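Long-range contact in Hcp1 family type VI secretion system effector (Salmonella typhimurium, PDB 5XHH), which probably forms rings that stack into the inner tube of the type VI secretion system, through which effectors are delivered: residues A[1-13]-A[77-89]. Sequence-based numbering, arbitrary orientation.
Sequences MAYDIFLKIDGID and KHIPQAILVMRKA
Asp4 and Arg87, Phe6 and Val85, and Lys8 and Ile83 form successive hydrogen-bonded pairs that zip strand 3-9 antiparallel to strand 79-88. Each pair gives two backbone N-H...O bonds, and the ladder runs on to Asp10 N with Gln81 O at one end and Ala89 N with Ala2 O (2.8 Å) at the other. Among the charged groups, Asp4 and Arg87 form a salt bridge in which Asp4 OD2, in the guanidinium plane, accepts from Arg87 NE at 3.0 Å through its anti lone pair. Arg87 NH2 reaches the same OD2 from above the carboxylate, the two planes standing 75° apart. Arg87 NH2 also bridges to Asp18. The Phe6 ring sets its CE2 edge over the centre of one face of this guanidinium, CE2 3.7 Å from Arg87 CZ, the planes steeply inclined, and stacks with His21. Arg87 CG sits between backbone N and carbonyl carbon (chi1 79°), and the extended chain beyond it reaches both Asp4 and Phe6. At the strand end Lys88 bends at chi2 (45°), laying CD over a face of the Tyr3 ring as a CH-pi contact, 4.0 Å from its centroid, with NZ in an off-centre cation-pi contact. Apolar chains fill the sheet face bearing Ile5, Leu7, Leu84 and Met86: Ile5 CG2 lies beside Leu84 CD2 (3.7 Å), and Leu7 CD1 reaches Leu84 CB. The side chains of Ile9 and Ile79 cross, Ile9 CG2 3.9 Å from Ile79 CG2, against helix 66-75, whose Leu69 touches Ile9. Near the turn, one water joins Lys8 NZ (2.7 Å), Asp10 OD1 and Gln81 OE1. This strand pair belongs to the beta-barrel fold of Hcp proteins; its chemistry implies two unlike faces, a greasy one turned to Trp30 and the helix, and another where the carboxylates of Asp4 and Asp18, with the Phe6 edge, probably restrict how Arg87 can turn.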
ATOM      1  N   MET A   1      12.248 -13.165   1.190  1.00 50.98           N
ATOM      2  CA  MET A   1      12.640 -14.434   0.591  1.00 49.31           C
ATOM      3  C   MET A   1      12.481 -14.447  -0.937  1.00 42.18           C
ATOM      4  O   MET A   1      13.229 -13.802  -1.658  1.00 45.96           O
ATOM      5  CB  MET A   1      11.833 -15.574   1.210  1.00 48.35           C
ATOM      6  CG  MET A   1      12.229 -15.917   2.634  1.00 52.31           C
ATOM      7  SD  MET A   1      11.474 -17.472   3.145  1.00 65.57           S
ATOM      8  CE  MET A   1      11.306 -18.295   1.562  1.00 54.24           C
ATOM      9  N   ALA A   2      11.503 -15.188  -1.438  1.00 45.03           N
ATOM     10  CA  ALA A   2      11.428 -15.391  -2.873  1.00 38.70           C
ATOM     11  C   ALA A   2      10.735 -14.252  -3.622  1.00 34.56           C
ATOM     12  O   ALA A   2      10.779 -14.249  -4.851  1.00 34.78           O
ATOM     13  CB  ALA A   2      10.739 -16.726  -3.160  1.00 44.24           C
ATOM     14  N   TYR A   3      10.125 -13.272  -2.942  1.00 35.62           N
ATOM     15  CA  TYR A   3       9.478 -12.158  -3.636  1.00 32.65           C
ATOM     16  C   TYR A   3       9.913 -10.817  -3.053  1.00 31.38           C
ATOM     17  O   TYR A   3       9.968 -10.650  -1.835  1.00 34.06           O
ATOM     18  CB  TYR A   3       7.930 -12.262  -3.585  1.00 31.73           C
ATOM     19  CG  TYR A   3       7.336 -13.377  -4.433  1.00 34.06           C
ATOM     20  CD1 TYR A   3       7.184 -14.647  -3.913  1.00 34.35           C
ATOM     21  CD2 TYR A   3       6.941 -13.159  -5.751  1.00 34.13           C
ATOM     22  CE1 TYR A   3       6.659 -15.673  -4.664  1.00 31.16           C
ATOM     23  CE2 TYR A   3       6.399 -14.193  -6.517  1.00 36.63           C
ATOM     24  CZ  TYR A   3       6.260 -15.452  -5.958  1.00 38.20           C
ATOM     25  OH  TYR A   3       5.734 -16.516  -6.668  1.00 39.12           O
ATOM     26  N   ASP A   4      10.217  -9.864  -3.932  1.00 29.25           N
ATOM     27  CA  ASP A   4      10.484  -8.483  -3.554  1.00 29.84           C
ATOM     28  C   ASP A   4       9.214  -7.663  -3.722  1.00 26.83           C
ATOM     29  O   ASP A   4       8.504  -7.794  -4.725  1.00 27.79           O
ATOM     30  CB  ASP A   4      11.600  -7.856  -4.405  1.00 31.10           C
ATOM     31  CG  ASP A   4      12.921  -8.602  -4.305  1.00 35.93           C
ATOM     32  OD1 ASP A   4      13.308  -9.006  -3.190  1.00 39.17           O
ATOM     33  OD2 ASP A   4      13.576  -8.784  -5.350  1.00 38.81           O
ATOM     34  N   ILE A   5       8.939  -6.818  -2.732  1.00 28.08           N
ATOM     35  CA  ILE A   5       7.765  -5.956  -2.690  1.00 21.69           C
ATOM     36  C   ILE A   5       8.243  -4.560  -2.325  1.00 25.95           C
ATOM     37  O   ILE A   5       8.935  -4.387  -1.315  1.00 29.05           O
ATOM     38  CB  ILE A   5       6.723  -6.448  -1.662  1.00 23.52           C
ATOM     39  CG1 ILE A   5       6.434  -7.954  -1.840  1.00 24.13           C
ATOM     40  CG2 ILE A   5       5.436  -5.648  -1.787  1.00 20.16           C
ATOM     41  CD1 ILE A   5       5.674  -8.600  -0.671  1.00 22.25           C
ATOM     42  N   PHE A   6       7.873  -3.568  -3.128  1.00 21.99           N
ATOM     43  CA  PHE A   6       8.284  -2.190  -2.909  1.00 25.46           C
ATOM     44  C   PHE A   6       7.056  -1.301  -2.827  1.00 26.99           C
ATOM     45  O   PHE A   6       6.080  -1.503  -3.559  1.00 28.54           O
ATOM     46  CB  PHE A   6       9.213  -1.702  -4.033  1.00 24.52           C
ATOM     47  CG  PHE A   6      10.447  -2.532  -4.182  1.00 26.38           C
ATOM     48  CD1 PHE A   6      11.500  -2.375  -3.314  1.00 25.06           C
ATOM     49  CD2 PHE A   6      10.545  -3.489  -5.185  1.00 30.10           C
ATOM     50  CE1 PHE A   6      12.642  -3.145  -3.444  1.00 29.31           C
ATOM     51  CE2 PHE A   6      11.680  -4.264  -5.322  1.00 27.32           C
ATOM     52  CZ  PHE A   6      12.733  -4.084  -4.454  1.00 32.22           C
ATOM     53  N   LEU A   7       7.100  -0.326  -1.922  1.00 21.43           N
ATOM     54  CA  LEU A   7       6.030   0.647  -1.773  1.00 22.19           C
ATOM     55  C   LEU A   7       6.632   2.040  -1.846  1.00 24.47           C
ATOM     56  O   LEU A   7       7.427   2.425  -0.986  1.00 25.83           O
ATOM     57  CB  LEU A   7       5.261   0.456  -0.469  1.00 23.10           C
ATOM     58  CG  LEU A   7       4.091   1.426  -0.299  1.00 26.78           C
ATOM     59  CD1 LEU A   7       3.142   1.326  -1.485  1.00 25.56           C
ATOM     60  CD2 LEU A   7       3.341   1.169   1.009  1.00 25.32           C
ATOM     61  N   LYS A   8       6.258   2.779  -2.880  1.00 26.37           N
ATOM     62  CA  LYS A   8       6.702   4.142  -3.099  1.00 27.86           C
ATOM     63  C   LYS A   8       5.589   5.070  -2.634  1.00 25.88           C
ATOM     64  O   LYS A   8       4.510   5.094  -3.228  1.00 28.65           O
ATOM     65  CB  LYS A   8       7.024   4.359  -4.575  1.00 27.58           C
ATOM     66  CG  LYS A   8       7.472   5.783  -4.902  1.00 31.56           C
ATOM     67  CD  LYS A   8       7.314   6.095  -6.382  1.00 30.27           C
ATOM     68  CE  LYS A   8       7.989   7.420  -6.726  1.00 35.70           C
ATOM     69  NZ  LYS A   8       7.509   7.953  -8.014  1.00 33.10           N
ATOM     70  N   ILE A   9       5.845   5.843  -1.583  1.00 24.30           N
ATOM     71  CA  ILE A   9       4.870   6.776  -1.042  1.00 25.97           C
ATOM     72  C   ILE A   9       5.369   8.198  -1.264  1.00 27.57           C
ATOM     73  O   ILE A   9       6.475   8.544  -0.834  1.00 26.95           O
ATOM     74  CB  ILE A   9       4.612   6.522   0.452  1.00 27.68           C
ATOM     75  CG1 ILE A   9       4.149   5.079   0.685  1.00 27.26           C
ATOM     76  CG2 ILE A   9       3.567   7.506   0.965  1.00 24.74           C
ATOM     77  CD1 ILE A   9       3.930   4.756   2.145  1.00 27.73           C
ATOM     78  N   ASP A  10       4.552   9.023  -1.923  1.00 28.61           N
ATOM     79  CA  ASP A  10       4.910  10.427  -2.117  1.00 25.99           C
ATOM     80  C   ASP A  10       5.215  11.078  -0.773  1.00 30.75           C
ATOM     81  O   ASP A  10       4.431  10.970   0.175  1.00 31.84           O
ATOM     82  CB  ASP A  10       3.779  11.186  -2.811  1.00 29.85           C
ATOM     83  CG  ASP A  10       3.681  10.895  -4.294  1.00 29.58           C
ATOM     84  OD1 ASP A  10       4.587  10.251  -4.853  1.00 34.02           O
ATOM     85  OD2 ASP A  10       2.697  11.353  -4.908  1.00 37.05           O
ATOM     86  N   GLY A  11       6.366  11.736  -0.684  1.00 34.24           N
ATOM     87  CA  GLY A  11       6.754  12.415   0.532  1.00 29.84           C
ATOM     88  C   GLY A  11       7.186  11.522   1.679  1.00 34.95           C
ATOM     89  O   GLY A  11       7.589  12.043   2.723  1.00 36.28           O
ATOM     90  N   ILE A  12       7.126  10.201   1.527  1.00 31.10           N
ATOM     91  CA  ILE A  12       7.513   9.294   2.605  1.00 29.27           C
ATOM     92  C   ILE A  12       8.499   8.275   2.060  1.00 30.99           C
ATOM     93  O   ILE A  12       8.123   7.154   1.702  1.00 31.80           O
ATOM     94  CB  ILE A  12       6.288   8.601   3.237  1.00 27.07           C
ATOM     95  CG1 ILE A  12       5.358   9.644   3.844  1.00 27.87           C
ATOM     96  CG2 ILE A  12       6.704   7.646   4.353  1.00 28.47           C
ATOM     97  CD1 ILE A  12       4.178   9.071   4.555  1.00 30.16           C
ATOM     98  N   ASP A  13       9.766   8.664   1.996  1.00 30.66           N
ATOM     99  CA  ASP A  13      10.808   7.761   1.545  1.00 29.39           C
ATOM    100  C   ASP A  13      11.010   6.617   2.520  1.00 31.31           C
ATOM    101  O   ASP A  13      10.901   6.774   3.740  1.00 30.59           O
ATOM    102  CB  ASP A  13      12.137   8.492   1.386  1.00 31.93           C
ATOM    103  CG  ASP A  13      12.134   9.450   0.225  1.00 36.16           C
ATOM    104  OD1 ASP A  13      11.158   9.434  -0.555  1.00 35.15           O
ATOM    105  OD2 ASP A  13      13.119  10.201   0.091  1.00 38.90           O
ATOM    106  N   LYS A  77      -2.271  14.450   6.900  1.00 30.72           N
ATOM    107  CA  LYS A  77      -1.873  15.040   5.630  1.00 31.97           C
ATOM    108  C   LYS A  77      -2.152  14.083   4.473  1.00 32.72           C
ATOM    109  O   LYS A  77      -1.935  12.873   4.572  1.00 32.23           O
ATOM    110  CB  LYS A  77      -0.394  15.409   5.673  1.00 32.73           C
ATOM    111  CG  LYS A  77       0.153  16.159   4.443  1.00 29.96           C
ATOM    112  CD  LYS A  77       1.615  16.498   4.699  1.00 33.05           C
ATOM    113  CE  LYS A  77       2.189  17.487   3.689  1.00 37.85           C
ATOM    114  NZ  LYS A  77       2.234  16.934   2.319  1.00 40.06           N
ATOM    115  N   HIS A  78      -2.634  14.652   3.370  1.00 35.99           N
ATOM    116  CA  HIS A  78      -3.034  13.900   2.190  1.00 33.19           C
ATOM    117  C   HIS A  78      -1.802  13.475   1.401  1.00 33.07           C
ATOM    118  O   HIS A  78      -0.825  14.220   1.297  1.00 35.58           O
ATOM    119  CB  HIS A  78      -3.996  14.771   1.363  1.00 37.80           C
ATOM    120  CG  HIS A  78      -4.000  14.510  -0.114  1.00 38.01           C
ATOM    121  ND1 HIS A  78      -4.940  13.707  -0.730  1.00 38.85           N
ATOM    122  CD2 HIS A  78      -3.235  15.018  -1.111  1.00 37.83           C
ATOM    123  CE1 HIS A  78      -4.723  13.695  -2.034  1.00 34.14           C
ATOM    124  NE2 HIS A  78      -3.693  14.482  -2.290  1.00 35.72           N
ATOM    125  N   ILE A  79      -1.830  12.250   0.896  1.00 29.46           N
ATOM    126  CA  ILE A  79      -0.771  11.685   0.066  1.00 30.59           C
ATOM    127  C   ILE A  79      -1.307  11.577  -1.360  1.00 26.63           C
ATOM    128  O   ILE A  79      -2.288  10.859  -1.580  1.00 30.39           O
ATOM    129  CB  ILE A  79      -0.328  10.308   0.568  1.00 27.48           C
ATOM    130  CG1 ILE A  79       0.206  10.395   1.993  1.00 28.54           C
ATOM    131  CG2 ILE A  79       0.691   9.722  -0.383  1.00 25.90           C
ATOM    132  CD1 ILE A  79       0.359   9.036   2.649  1.00 30.26           C
ATOM    133  N   PRO A  80      -0.720  12.277  -2.339  1.00 28.13           N
ATOM    134  CA  PRO A  80      -1.244  12.174  -3.723  1.00 29.33           C
ATOM    135  C   PRO A  80      -1.257  10.757  -4.277  1.00 27.40           C
ATOM    136  O   PRO A  80      -2.305  10.299  -4.741  1.00 26.68           O
ATOM    137  CB  PRO A  80      -0.310  13.106  -4.517  1.00 30.04           C
ATOM    138  CG  PRO A  80       0.085  14.165  -3.492  1.00 31.13           C
ATOM    139  CD  PRO A  80       0.211  13.409  -2.176  1.00 29.46           C
ATOM    140  N   GLN A  81      -0.142  10.028  -4.230  1.00 27.85           N
ATOM    141  CA  GLN A  81      -0.175   8.669  -4.755  1.00 28.42           C
ATOM    142  C   GLN A  81       0.836   7.782  -4.034  1.00 28.79           C
ATOM    143  O   GLN A  81       1.730   8.257  -3.323  1.00 26.28           O
ATOM    144  CB  GLN A  81       0.055   8.638  -6.281  1.00 30.48           C
ATOM    145  CG  GLN A  81       1.493   8.637  -6.728  1.00 35.49           C
ATOM    146  CD  GLN A  81       1.681   8.222  -8.193  1.00 33.77           C
ATOM    147  OE1 GLN A  81       2.790   7.921  -8.599  1.00 36.48           O
ATOM    148  NE2 GLN A  81       0.604   8.220  -8.982  1.00 33.07           N
ATOM    149  N   ALA A  82       0.652   6.475  -4.221  1.00 22.67           N
ATOM    150  CA  ALA A  82       1.559   5.451  -3.726  1.00 24.71           C
ATOM    151  C   ALA A  82       1.545   4.304  -4.720  1.00 25.16           C
ATOM    152  O   ALA A  82       0.505   3.997  -5.289  1.00 23.14           O
ATOM    153  CB  ALA A  82       1.149   4.941  -2.333  1.00 24.14           C
ATOM    154  N   ILE A  83       2.692   3.669  -4.924  1.00 25.65           N
ATOM    155  CA  ILE A  83       2.824   2.618  -5.922  1.00 25.05           C
ATOM    156  C   ILE A  83       3.379   1.386  -5.238  1.00 25.70           C
ATOM    157  O   ILE A  83       4.467   1.431  -4.652  1.00 26.82           O
ATOM    158  CB  ILE A  83       3.730   3.033  -7.089  1.00 23.43           C
ATOM    159  CG1 ILE A  83       3.204   4.312  -7.742  1.00 28.16           C
ATOM    160  CG2 ILE A  83       3.809   1.897  -8.087  1.00 27.52           C
ATOM    161  CD1 ILE A  83       4.121   4.881  -8.838  1.00 26.76           C
ATOM    162  N   LEU A  84       2.642   0.288  -5.314  1.00 26.65           N
ATOM    163  CA  LEU A  84       3.044  -0.977  -4.728  1.00 23.12           C
ATOM    164  C   LEU A  84       3.401  -1.903  -5.878  1.00 26.83           C
ATOM    165  O   LEU A  84       2.579  -2.135  -6.764  1.00 24.82           O
ATOM    166  CB  LEU A  84       1.920  -1.550  -3.859  1.00 22.82           C
ATOM    167  CG  LEU A  84       2.237  -2.697  -2.896  1.00 24.70           C
ATOM    168  CD1 LEU A  84       1.000  -3.053  -2.065  1.00 31.84           C
ATOM    169  CD2 LEU A  84       2.717  -3.927  -3.641  1.00 25.62           C
ATOM    170  N   VAL A  85       4.614  -2.440  -5.852  1.00 23.61           N
ATOM    171  CA  VAL A  85       5.120  -3.297  -6.911  1.00 26.30           C
ATOM    172  C   VAL A  85       5.592  -4.611  -6.297  1.00 26.12           C
ATOM    173  O   VAL A  85       6.248  -4.614  -5.254  1.00 25.72           O
ATOM    174  CB  VAL A  85       6.263  -2.606  -7.676  1.00 31.31           C
ATOM    175  CG1 VAL A  85       7.120  -3.624  -8.353  1.00 34.53           C
ATOM    176  CG2 VAL A  85       5.693  -1.576  -8.678  1.00 29.56           C
ATOM    177  N   MET A  86       5.257  -5.724  -6.944  1.00 25.87           N
ATOM    178  CA  MET A  86       5.697  -7.043  -6.519  1.00 25.69           C
ATOM    179  C   MET A  86       6.330  -7.767  -7.694  1.00 29.65           C
ATOM    180  O   MET A  86       5.769  -7.778  -8.808  1.00 30.93           O
ATOM    181  CB  MET A  86       4.525  -7.847  -5.952  1.00 25.90           C
ATOM    182  CG  MET A  86       4.894  -9.150  -5.283  1.00 25.84           C
ATOM    183  SD  MET A  86       3.527  -9.677  -4.220  1.00 26.39           S
ATOM    184  CE  MET A  86       4.153 -11.268  -3.657  1.00 23.70           C
ATOM    185  N   ARG A  87       7.481  -8.393  -7.426  1.00 28.38           N
ATOM    186  CA  ARG A  87       8.217  -9.157  -8.423  1.00 32.28           C
ATOM    187  C   ARG A  87       8.836 -10.399  -7.797  1.00 31.00           C
ATOM    188  O   ARG A  87       9.127 -10.437  -6.601  1.00 32.75           O
ATOM    189  CB  ARG A  87       9.336  -8.321  -9.059  1.00 37.62           C
ATOM    190  CG  ARG A  87      10.565  -8.224  -8.186  1.00 36.08           C
ATOM    191  CD  ARG A  87      11.615  -7.250  -8.718  1.00 37.02           C
ATOM    192  NE  ARG A  87      12.744  -7.159  -7.790  1.00 40.35           N
ATOM    193  CZ  ARG A  87      13.624  -6.164  -7.772  1.00 36.81           C
ATOM    194  NH1 ARG A  87      13.520  -5.159  -8.628  1.00 38.41           N
ATOM    195  NH2 ARG A  87      14.612  -6.175  -6.890  1.00 42.26           N
ATOM    196  N   LYS A  88       9.058 -11.402  -8.642  1.00 34.17           N
ATOM    197  CA  LYS A  88       9.810 -12.593  -8.273  1.00 35.07           C
ATOM    198  C   LYS A  88      11.271 -12.228  -8.062  1.00 40.59           C
ATOM    199  O   LYS A  88      11.873 -11.532  -8.884  1.00 45.52           O
ATOM    200  CB  LYS A  88       9.691 -13.645  -9.382  1.00 42.88           C
ATOM    201  CG  LYS A  88      10.168 -15.051  -9.046  1.00 46.86           C
ATOM    202  CD  LYS A  88       9.689 -15.529  -7.695  1.00 54.03           C
ATOM    203  CE  LYS A  88       9.887 -17.027  -7.557  1.00 47.04           C
ATOM    204  NZ  LYS A  88       9.404 -17.526  -6.253  1.00 46.60           N
ATOM    205  N   ALA A  89      11.849 -12.707  -6.970  1.00 38.11           N
ATOM    206  CA  ALA A  89      13.224 -12.357  -6.651  1.00 41.97           C
ATOM    207  C   ALA A  89      14.231 -13.226  -7.404  1.00 41.45           C
ATOM    208  O   ALA A  89      13.950 -14.376  -7.716  1.00 41.45           O
ATOM    209  CB  ALA A  89      13.451 -12.460  -5.173  1.00 41.90           C
TER
HETATM  210  O   HOH W   1       5.424   9.732  -7.947  1.00 49.74           O